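Local coordinates for protein 3-polyprenyl-4-hydroxybenzoate decarboxylase and related decarboxylases (Pelotomaculum thermopropionicum SI, PDB 6H6V) that probably catalyses the reversible decarboxylation of aromatic acids, as a UbiD-family flavoenzyme that binds FMN together with manganese and potassium ions, at residues Q37-C42 / P291-H296; G62-F67 / H296-G301; G77-L82 / R304-L309. One frame throughout, in Å; residues are numbered along the deposited sequence.

Overall arrangement
All three contacts use helix 294-315 of this UbiD-family protein, which ties the N-terminal region to the rest of the chain. Segments 37-42, 62-67 and 77-82 of the N-terminal region meet it in the same order at successive points, from its first turn in interaction 1 to its middle in interaction 3. The centres of interactions 1 and 2 lie about 9 Å apart, those of 2 and 3 about 12 Å, and those of 1 and 3 about 21 Å. Interactions 1 and 2 share His296 and both touch FMN; interactions 2 and 3 are joined by the salt bridge Arg64-Glu305. The N-terminal region is thus fastened along a helix that also lines the flavin pocket.

Interaction 1 of 3, residues Q37-C42 / P291-H296; sequences QADGIC and PASREH. With FMN (flavin mononucleotide), chain B.
Asp39 grips the backbone of Arg294 where helix 294-315 begins, an instance of a distant carboxylate binding the first turn of a helix. This start belongs to the element that leads from the flavin-binding part of the UbiD fold into the C-terminal domain. The firm part of the contact is small: OD1 of Asp39 accepts from Arg294 N at 2.8 Å in an almost straight bond (172°), using the syn lone pair on the side of OD2. The carboxylate reaches it because CG stands anti to the Asp39 backbone N (chi1 -166°). The same OD1 also lies against Ser293 CB, at 3.4 Å. Placed at an amide-rich helix end, the negative charge is probably favoured there.

Ser293 is the N-cap itself. Its OG takes a weak bond from His296 N at 3.3 Å and is also hydrogen-bonded to Ile290 O. Gly40 lies alongside, its N 4.3 Å from Arg294 CB, and its backbone angles (phi 85°) suit glycine, since a CB would press on the preceding carbonyl.

Away from this grip the contact becomes loose. The partly exposed Arg294 side chain crosses that of Asp39 at about a right angle and runs on past it, and the opposite charges stay apart, OD2 of Asp39 being 5.1 Å from NH1 of Arg294. NH1 instead makes a salt bridge with Glu376 of the second subunit, carrying this helix start into the assembly. Inward, Glu295 is buried, and its carboxylate is held by His287 and by the backbone N of Gly59 and Leu60. His296 ends the first turn beside the flavin methyl C7M, its ring held by a 3.0 Å bond from Ala292 N to ND1.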
loop_
_atom_site.group_PDB
_atom_site.type_symbol
_atom_site.label_atom_id
_atom_site.label_comp_id
_atom_site.label_asym_id
_atom_site.label_seq_id
_atom_site.Cartn_x
_atom_site.Cartn_y
_atom_site.Cartn_z
ATOM N N GLN F 37 7.404 33.111 28.405
ATOM C CA GLN F 37 7.565 32.377 29.659
ATOM C C GLN F 37 6.262 32.350 30.482
ATOM O O GLN F 37 6.041 31.438 31.282
ATOM C CB GLN F 37 8.747 32.952 30.446
ATOM C CG GLN F 37 10.066 32.866 29.662
ATOM C CD GLN F 37 11.225 33.528 30.368
ATOM O OE1 GLN F 37 11.555 33.147 31.482
ATOM N NE2 GLN F 37 11.857 34.513 29.728
ATOM N N ALA F 38 5.393 33.332 30.256
ATOM C CA ALA F 38 4.063 33.364 30.865
ATOM C C ALA F 38 2.987 32.620 30.059
ATOM O O ALA F 38 1.872 32.420 30.553
ATOM C CB ALA F 38 3.634 34.812 31.068
ATOM N N ASP F 39 3.314 32.253 28.818
ATOM C CA ASP F 39 2.380 31.630 27.861
ATOM C C ASP F 39 1.574 30.476 28.467
ATOM O O ASP F 39 2.141 29.493 28.923
ATOM C CB ASP F 39 3.173 31.121 26.635
ATOM C CG ASP F 39 2.314 30.759 25.452
ATOM O OD1 ASP F 39 1.198 31.305 25.321
ATOM O OD2 ASP F 39 2.776 29.944 24.623
ATOM N N GLY F 40 0.256 30.624 28.509
ATOM C CA GLY F 40 -0.623 29.607 29.090
ATOM C C GLY F 40 -0.828 29.663 30.599
ATOM O O GLY F 40 -1.720 29.010 31.121
ATOM N N ILE F 41 -0.003 30.431 31.303
ATOM C CA ILE F 41 -0.057 30.509 32.756
ATOM C C ILE F 41 -0.814 31.764 33.174
ATOM O O ILE F 41 -1.743 31.701 33.986
ATOM C CB ILE F 41 1.367 30.514 33.363
ATOM C CG1 ILE F 41 2.121 29.221 32.978
ATOM C CG2 ILE F 41 1.320 30.667 34.884
ATOM C CD1 ILE F 41 3.628 29.394 32.954
ATOM N N CYS F 42 -0.392 32.910 32.648
ATOM C CA CYS F 42 -1.012 34.182 33.000
ATOM C C CYS F 42 -0.732 35.312 32.009
ATOM O O CYS F 42 0.266 35.308 31.261
ATOM C CB CYS F 42 -0.537 34.632 34.384
ATOM S SG CYS F 42 1.198 35.175 34.396
ATOM N N PRO F 291 3.115 36.066 18.489
ATOM C CA PRO F 291 2.839 34.981 17.550
ATOM C C PRO F 291 3.253 33.619 18.074
ATOM O O PRO F 291 4.259 33.500 18.758
ATOM C CB PRO F 291 3.651 35.364 16.313
ATOM C CG PRO F 291 3.736 36.837 16.382
ATOM C CD PRO F 291 3.907 37.133 17.849
ATOM N N ALA F 292 2.437 32.613 17.765
ATOM C CA ALA F 292 2.586 31.227 18.242
ATOM C C ALA F 292 2.283 31.001 19.727
ATOM O O ALA F 292 2.357 29.877 20.193
ATOM C CB ALA F 292 3.959 30.676 17.871
ATOM N N SER F 293 1.904 32.050 20.446
ATOM C CA SER F 293 1.450 31.924 21.829
ATOM C C SER F 293 0.106 31.239 21.840
ATOM O O SER F 293 -0.574 31.137 20.827
ATOM C CB SER F 293 1.332 33.296 22.513
ATOM O OG SER F 293 0.262 34.060 21.978
ATOM N N ARG F 294 -0.276 30.811 23.022
ATOM C CA ARG F 294 -1.534 30.126 23.244
ATOM C C ARG F 294 -2.721 31.035 22.910
ATOM O O ARG F 294 -3.723 30.576 22.365
ATOM C CB ARG F 294 -1.612 29.683 24.702
ATOM C CG ARG F 294 -1.887 28.225 24.872
ATOM C CD ARG F 294 -0.730 27.368 24.367
ATOM N NE ARG F 294 -0.917 26.064 24.963
ATOM C CZ ARG F 294 -0.062 25.065 24.915
ATOM N NH1 ARG F 294 1.053 25.178 24.221
ATOM N NH2 ARG F 294 -0.363 23.942 25.550
ATOM N N GLU F 295 -2.599 32.314 23.255
ATOM C CA GLU F 295 -3.576 33.334 22.884
ATOM C C GLU F 295 -3.798 33.336 21.367
ATOM O O GLU F 295 -4.933 33.252 20.900
ATOM C CB GLU F 295 -3.091 34.712 23.354
ATOM C CG GLU F 295 -4.059 35.865 23.109
ATOM C CD GLU F 295 -3.583 37.205 23.695
ATOM O OE1 GLU F 295 -2.360 37.514 23.629
ATOM O OE2 GLU F 295 -4.446 37.959 24.209
ATOM N N HIS F 296 -2.697 33.405 20.622
ATOM C CA HIS F 296 -2.726 33.360 19.164
ATOM C C HIS F 296 -3.373 32.094 18.636
ATOM O O HIS F 296 -4.271 32.146 17.797
ATOM C CB HIS F 296 -1.312 33.476 18.600
ATOM C CG HIS F 296 -1.256 33.626 17.110
ATOM N ND1 HIS F 296 -0.069 33.651 16.419
ATOM C CD2 HIS F 296 -2.228 33.710 16.171
ATOM C CE1 HIS F 296 -0.303 33.771 15.126
ATOM N NE2 HIS F 296 -1.606 33.820 14.948
HETATM N N1 FMN B . -5.316 36.575 8.285
HETATM C C2 FMN B . -4.595 37.173 7.308
HETATM O O2 FMN B . -5.047 37.133 6.137
HETATM N N3 FMN B . -3.424 37.809 7.555
HETATM C C4 FMN B . -2.898 37.901 8.785
HETATM O O4 FMN B . -1.824 38.511 9.033
HETATM C C4A FMN B . -3.652 37.266 9.868
HETATM N N5 FMN B . -3.193 37.328 11.100
HETATM C C5A FMN B . -3.870 36.771 12.098
HETATM C C6 FMN B . -3.312 36.899 13.347
HETATM C C7 FMN B . -3.952 36.353 14.431
HETATM C C7M FMN B . -3.224 36.598 15.716
HETATM C C8 FMN B . -5.262 35.609 14.263
HETATM C C8M FMN B . -6.026 34.955 15.390
HETATM C C9 FMN B . -5.809 35.494 12.991
HETATM C C9A FMN B . -5.159 36.049 11.884
HETATM N N10 FMN B . -5.656 35.985 10.566
HETATM C C10 FMN B . -4.901 36.577 9.554
HETATM C "C1'" FMN B . -6.873 35.250 10.202
HETATM C "C2'" FMN B . -8.143 36.024 9.960
HETATM O "O2'" FMN B . -8.329 37.157 10.820
HETATM C "C3'" FMN B . -9.220 35.021 10.256
HETATM O "O3'" FMN B . -8.978 33.801 9.580
HETATM C "C4'" FMN B . -10.561 35.571 9.893
HETATM O "O4'" FMN B . -11.485 34.552 10.352
HETATM C "C5'" FMN B . -10.700 35.955 8.399
HETATM O "O5'" FMN B . -12.071 35.755 7.991
HETATM P P FMN B . -13.075 36.723 7.169
HETATM O O1P FMN B . -12.221 37.110 5.985
HETATM O O2P FMN B . -14.302 35.849 6.969
HETATM O O3P FMN B . -13.388 37.881 8.077
#

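Interaction 2 of 3, residues G62-F67 / H296-G301; sequences GDRELF and HLLLGG. With FMN (flavin mononucleotide), chain B.
The Phe67 ring is wedged against two consecutive leucines, with different carbons of its rim meeting each. CE2 touches Leu298 CB at 3.7 Å, while on the other side of CZ, CE1 lies 3.7 Å from Leu299 CD2, with CZ close by. The ring and the Leu299 side chain meet at about a right angle. The second flat group, the Arg64 guanidinium, reaches Leu298 with NH2, which stands 3.9 Å from CD2. Its chain bends at chi3 (39°) to bring it there, and its NH1 is salt-bridged to Glu305, one of the residues of the 304-309 segment.

Leu298 carries most of the contact by spreading its two methyl branches: CD2 goes to the arginine, whereas CD1 settles on the backbone at the start of helix 64-70, 3.6 Å from Asp63 CA and nearly as close to its N. This is helix-on-helix packing in which the N-terminal domain rests on the helix that lines the flavin site of the UbiD fold. Leu299 serves both sides. Its CD2 branch faces Phe67, while CB comes within 3.8 Å of the flavin methyl C8M and CD1 also approaches it, so the ring of Phe67 forms a second layer behind a residue that touches the cofactor.

The helix start beneath Leu298 CD1 is itself capped. Asp63 turns away from the partner segment and is the N-cap of helix 64-70, its OD1 accepting from Leu66 N at 3.0 Å, the donor arriving nearly head-on to the C-O bond.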
loop_
_atom_site.group_PDB
_atom_site.type_symbol
_atom_site.label_atom_id
_atom_site.label_comp_id
_atom_site.label_asym_id
_atom_site.label_seq_id
_atom_site.Cartn_x
_atom_site.Cartn_y
_atom_site.Cartn_z
ATOM N N GLY F 62 -5.083 32.560 27.664
ATOM C CA GLY F 62 -4.112 31.566 27.241
ATOM C C GLY F 62 -4.562 30.135 27.422
ATOM O O GLY F 62 -3.758 29.222 27.296
ATOM N N ASP F 63 -5.833 29.921 27.735
ATOM C CA ASP F 63 -6.340 28.559 27.894
ATOM C C ASP F 63 -7.825 28.548 27.665
ATOM O O ASP F 63 -8.466 29.597 27.671
ATOM C CB ASP F 63 -5.966 27.955 29.266
ATOM C CG ASP F 63 -6.502 28.765 30.459
ATOM O OD1 ASP F 63 -7.750 28.899 30.572
ATOM O OD2 ASP F 63 -5.693 29.237 31.302
ATOM N N ARG F 64 -8.378 27.362 27.455
ATOM C CA ARG F 64 -9.753 27.280 27.007
ATOM C C ARG F 64 -10.773 27.637 28.090
ATOM O O ARG F 64 -11.841 28.117 27.769
ATOM C CB ARG F 64 -10.019 25.955 26.293
ATOM C CG ARG F 64 -10.114 24.668 27.115
ATOM C CD ARG F 64 -10.321 23.434 26.208
ATOM N NE ARG F 64 -9.508 23.588 24.988
ATOM C CZ ARG F 64 -9.951 23.776 23.730
ATOM N NH1 ARG F 64 -11.267 23.806 23.438
ATOM N NH2 ARG F 64 -9.049 23.908 22.745
ATOM N N GLU F 65 -10.401 27.473 29.363
ATOM C CA GLU F 65 -11.259 27.850 30.507
ATOM C C GLU F 65 -11.525 29.362 30.518
ATOM O O GLU F 65 -12.652 29.790 30.779
ATOM C CB GLU F 65 -10.644 27.423 31.858
ATOM C CG GLU F 65 -10.700 25.926 32.194
ATOM C CD GLU F 65 -9.814 25.012 31.319
ATOM O OE1 GLU F 65 -8.658 25.368 30.949
ATOM O OE2 GLU F 65 -10.289 23.894 31.004
ATOM N N LEU F 66 -10.494 30.153 30.217
ATOM C CA LEU F 66 -10.626 31.611 30.145
ATOM C C LEU F 66 -11.410 32.082 28.925
ATOM O O LEU F 66 -12.120 33.077 29.006
ATOM C CB LEU F 66 -9.263 32.319 30.211
ATOM C CG LEU F 66 -8.591 32.324 31.614
ATOM C CD1 LEU F 66 -7.181 32.856 31.587
ATOM C CD2 LEU F 66 -9.392 33.137 32.617
ATOM N N PHE F 67 -11.298 31.392 27.792
ATOM C CA PHE F 67 -12.144 31.745 26.644
ATOM C C PHE F 67 -13.614 31.469 26.934
ATOM O O PHE F 67 -14.490 32.241 26.535
ATOM C CB PHE F 67 -11.690 31.036 25.370
ATOM C CG PHE F 67 -10.607 31.765 24.656
ATOM C CD1 PHE F 67 -10.912 32.862 23.865
ATOM C CD2 PHE F 67 -9.271 31.411 24.826
ATOM C CE1 PHE F 67 -9.911 33.570 23.215
ATOM C CE2 PHE F 67 -8.261 32.096 24.175
ATOM C CZ PHE F 67 -8.581 33.186 23.360
ATOM N N HIS F 296 -2.697 33.405 20.622
ATOM C CA HIS F 296 -2.726 33.360 19.164
ATOM C C HIS F 296 -3.373 32.094 18.636
ATOM O O HIS F 296 -4.271 32.146 17.797
ATOM C CB HIS F 296 -1.312 33.476 18.600
ATOM C CG HIS F 296 -1.256 33.626 17.110
ATOM N ND1 HIS F 296 -0.069 33.651 16.419
ATOM C CD2 HIS F 296 -2.228 33.710 16.171
ATOM C CE1 HIS F 296 -0.303 33.771 15.126
ATOM N NE2 HIS F 296 -1.606 33.820 14.948
ATOM N N LEU F 297 -2.910 30.956 19.125
ATOM C CA LEU F 297 -3.366 29.676 18.608
ATOM C C LEU F 297 -4.824 29.399 18.948
ATOM O O LEU F 297 -5.576 28.972 18.092
ATOM C CB LEU F 297 -2.452 28.540 19.079
ATOM C CG LEU F 297 -1.007 28.629 18.560
ATOM C CD1 LEU F 297 -0.126 27.564 19.184
ATOM C CD2 LEU F 297 -0.938 28.525 17.044
ATOM N N LEU F 298 -5.230 29.659 20.174
ATOM C CA LEU F 298 -6.602 29.366 20.592
ATOM C C LEU F 298 -7.668 30.259 19.974
ATOM O O LEU F 298 -8.821 29.835 19.876
ATOM C CB LEU F 298 -6.715 29.381 22.105
ATOM C CG LEU F 298 -5.976 28.255 22.805
ATOM C CD1 LEU F 298 -6.161 28.487 24.304
ATOM C CD2 LEU F 298 -6.503 26.885 22.393
ATOM N N LEU F 299 -7.306 31.474 19.558
ATOM C CA LEU F 299 -8.276 32.363 18.891
ATOM C C LEU F 299 -8.819 31.702 17.639
ATOM O O LEU F 299 -10.018 31.574 17.472
ATOM C CB LEU F 299 -7.667 33.720 18.532
ATOM C CG LEU F 299 -7.668 34.759 19.646
ATOM C CD1 LEU F 299 -6.893 35.985 19.171
ATOM C CD2 LEU F 299 -9.098 35.158 20.001
ATOM N N GLY F 300 -7.899 31.273 16.777
ATOM C CA GLY F 300 -8.240 30.505 15.594
ATOM C C GLY F 300 -8.694 29.093 15.922
ATOM O O GLY F 300 -9.588 28.568 15.274
ATOM N N GLY F 301 -8.071 28.475 16.918
ATOM C CA GLY F 301 -8.336 27.089 17.269
ATOM C C GLY F 301 -9.780 26.834 17.654
ATOM O O GLY F 301 -10.424 25.919 17.142
HETATM N N1 FMN B . -5.316 36.575 8.285
HETATM C C2 FMN B . -4.595 37.173 7.308
HETATM O O2 FMN B . -5.047 37.133 6.137
HETATM N N3 FMN B . -3.424 37.809 7.555
HETATM C C4 FMN B . -2.898 37.901 8.785
HETATM O O4 FMN B . -1.824 38.511 9.033
HETATM C C4A FMN B . -3.652 37.266 9.868
HETATM N N5 FMN B . -3.193 37.328 11.100
HETATM C C5A FMN B . -3.870 36.771 12.098
HETATM C C6 FMN B . -3.312 36.899 13.347
HETATM C C7 FMN B . -3.952 36.353 14.431
HETATM C C7M FMN B . -3.224 36.598 15.716
HETATM C C8 FMN B . -5.262 35.609 14.263
HETATM C C8M FMN B . -6.026 34.955 15.390
HETATM C C9 FMN B . -5.809 35.494 12.991
HETATM C C9A FMN B . -5.159 36.049 11.884
HETATM N N10 FMN B . -5.656 35.985 10.566
HETATM C C10 FMN B . -4.901 36.577 9.554
HETATM C "C1'" FMN B . -6.873 35.250 10.202
HETATM C "C2'" FMN B . -8.143 36.024 9.960
HETATM O "O2'" FMN B . -8.329 37.157 10.820
HETATM C "C3'" FMN B . -9.220 35.021 10.256
HETATM O "O3'" FMN B . -8.978 33.801 9.580
HETATM C "C4'" FMN B . -10.561 35.571 9.893
HETATM O "O4'" FMN B . -11.485 34.552 10.352
HETATM C "C5'" FMN B . -10.700 35.955 8.399
HETATM O "O5'" FMN B . -12.071 35.755 7.991
HETATM P P FMN B . -13.075 36.723 7.169
HETATM O O1P FMN B . -12.221 37.110 5.985
HETATM O O2P FMN B . -14.302 35.849 6.969
HETATM O O3P FMN B . -13.388 37.881 8.077
#

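Interaction 3 of 3, residues G77-L82 / R304-L309; sequences GMLEKL and REAVLL
Near-perpendicular helix packing sets Leu79 of helix 78-87 over Ala306 of helix 294-315; the axes of the short segments 78-82 and 304-309 pass 9.0 Å apart and cross at -93°. The small side chain of Ala306 is consistent with the close approach, with CA atoms of Leu79 and Ala306 only 4.9 Å apart. Leu79 lays its forked end across the partner backbone: CD1 is 3.8 Å from Glu305 O and 4.0 Å from Leu309 CD2, while CD2 lies 3.8 Å from Ala306 N and also near Glu305 CB. With CG turned opposite the carbonyl carbon (chi1 -63°), the fork points at that turn. One helical turn on, Leu82 CD2 covers Ala306 CB at 4.1 Å. With an alanine in place of Leu79, both methyl branches would go, which would probably open a gap between helix 78-87 and the turn of helix 294-315 at Glu305, Ala306 and Leu309. Glu305 is otherwise engaged through its carboxylate, with OE2 bonded to Leu324 N of strand 319-324. Helix 294-315 is thus gripped between N-terminal helices and the C-terminal sheet, an orthogonal alpha-alpha packing that joins these two domains of the UbiD fold.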
loop_
_atom_site.group_PDB
_atom_site.type_symbol
_atom_site.label_atom_id
_atom_site.label_comp_id
_atom_site.label_asym_id
_atom_site.label_seq_id
_atom_site.Cartn_x
_atom_site.Cartn_y
_atom_site.Cartn_z
ATOM N N GLY F 77 -19.738 23.694 27.344
ATOM C CA GLY F 77 -20.708 24.269 26.393
ATOM C C GLY F 77 -20.196 25.398 25.504
ATOM O O GLY F 77 -20.985 26.076 24.843
HETATM N N MSE F 78 -18.883 25.591 25.472
HETATM C CA MSE F 78 -18.237 26.680 24.715
HETATM C C MSE F 78 -18.364 26.649 23.208
HETATM O O MSE F 78 -18.578 27.664 22.576
HETATM C CB MSE F 78 -16.769 26.555 25.031
HETATM C CG MSE F 78 -15.966 27.692 24.439
HETATM SE SE MSE F 78 -14.050 27.466 24.855
HETATM C CE MSE F 78 -13.901 25.502 25.145
ATOM N N LEU F 79 -18.166 25.493 22.597
ATOM C CA LEU F 79 -18.283 25.363 21.151
ATOM C C LEU F 79 -19.730 25.513 20.698
ATOM O O LEU F 79 -19.980 26.041 19.605
ATOM C CB LEU F 79 -17.749 24.012 20.685
ATOM C CG LEU F 79 -16.272 23.719 20.924
ATOM C CD1 LEU F 79 -15.887 22.431 20.210
ATOM C CD2 LEU F 79 -15.353 24.856 20.493
ATOM N N GLU F 80 -20.669 25.020 21.510
ATOM C CA GLU F 80 -22.105 25.117 21.213
ATOM C C GLU F 80 -22.561 26.579 21.191
ATOM O O GLU F 80 -23.289 26.977 20.280
ATOM C CB GLU F 80 -22.932 24.330 22.228
ATOM C CG GLU F 80 -24.364 24.054 21.796
ATOM C CD GLU F 80 -25.292 23.655 22.944
ATOM O OE1 GLU F 80 -24.995 23.903 24.146
ATOM O OE2 GLU F 80 -26.359 23.085 22.632
ATOM N N LYS F 81 -22.112 27.362 22.178
ATOM C CA LYS F 81 -22.409 28.797 22.244
ATOM C C LYS F 81 -21.803 29.628 21.121
ATOM O O LYS F 81 -22.440 30.562 20.648
ATOM C CB LYS F 81 -21.970 29.408 23.572
ATOM C CG LYS F 81 -22.440 30.861 23.741
ATOM C CD LYS F 81 -22.899 31.178 25.163
ATOM C CE LYS F 81 -23.780 32.415 25.236
ATOM N NZ LYS F 81 -23.012 33.660 24.999
ATOM N N LEU F 82 -20.574 29.321 20.710
ATOM C CA LEU F 82 -19.956 30.027 19.585
ATOM C C LEU F 82 -20.740 29.753 18.308
ATOM O O LEU F 82 -21.036 30.678 17.559
ATOM C CB LEU F 82 -18.497 29.642 19.411
ATOM C CG LEU F 82 -17.742 30.340 18.278
ATOM C CD1 LEU F 82 -17.875 31.860 18.352
ATOM C CD2 LEU F 82 -16.268 29.935 18.348
ATOM N N ARG F 304 -12.198 27.232 14.731
ATOM C CA ARG F 304 -12.106 26.027 13.890
ATOM C C ARG F 304 -12.744 24.808 14.547
ATOM O O ARG F 304 -13.374 24.014 13.866
ATOM C CB ARG F 304 -10.658 25.688 13.580
ATOM C CG ARG F 304 -9.976 26.670 12.682
ATOM C CD ARG F 304 -8.499 26.344 12.549
ATOM N NE ARG F 304 -7.987 27.156 11.457
ATOM C CZ ARG F 304 -7.562 28.416 11.569
ATOM N NH1 ARG F 304 -7.504 29.039 12.753
ATOM N NH2 ARG F 304 -7.157 29.061 10.477
ATOM N N GLU F 305 -12.549 24.664 15.857
ATOM C CA GLU F 305 -13.123 23.559 16.634
ATOM C C GLU F 305 -14.636 23.543 16.596
ATOM O O GLU F 305 -15.254 22.486 16.502
ATOM C CB GLU F 305 -12.635 23.572 18.082
ATOM C CG GLU F 305 -11.265 22.904 18.265
ATOM C CD GLU F 305 -10.695 23.007 19.690
ATOM O OE1 GLU F 305 -11.444 23.396 20.635
ATOM O OE2 GLU F 305 -9.484 22.675 19.859
ATOM N N ALA F 306 -15.239 24.716 16.659
ATOM C CA ALA F 306 -16.686 24.819 16.568
ATOM C C ALA F 306 -17.217 24.269 15.247
ATOM O O ALA F 306 -18.258 23.629 15.224
ATOM C CB ALA F 306 -17.118 26.258 16.755
ATOM N N VAL F 307 -16.498 24.516 14.163
ATOM C CA VAL F 307 -16.849 23.962 12.844
ATOM C C VAL F 307 -16.562 22.465 12.764
ATOM O O VAL F 307 -17.356 21.699 12.211
ATOM C CB VAL F 307 -16.092 24.696 11.697
ATOM C CG1 VAL F 307 -16.280 24.025 10.355
ATOM C CG2 VAL F 307 -16.563 26.117 11.619
ATOM N N LEU F 308 -15.395 22.073 13.271
ATOM C CA LEU F 308 -14.962 20.683 13.266
ATOM C C LEU F 308 -15.997 19.807 13.963
ATOM O O LEU F 308 -16.344 18.751 13.453
ATOM C CB LEU F 308 -13.595 20.558 13.938
ATOM C CG LEU F 308 -12.950 19.179 14.120
ATOM C CD1 LEU F 308 -12.803 18.462 12.802
ATOM C CD2 LEU F 308 -11.579 19.313 14.781
ATOM N N LEU F 309 -16.515 20.267 15.100
ATOM C CA LEU F 309 -17.530 19.514 15.831
ATOM C C LEU F 309 -18.780 19.290 14.998
ATOM O O LEU F 309 -19.291 18.167 14.948
ATOM C CB LEU F 309 -17.910 20.205 17.146
ATOM C CG LEU F 309 -18.995 19.536 18.033
ATOM C CD1 LEU F 309 -18.623 18.100 18.368
ATOM C CD2 LEU F 309 -19.175 20.312 19.324
#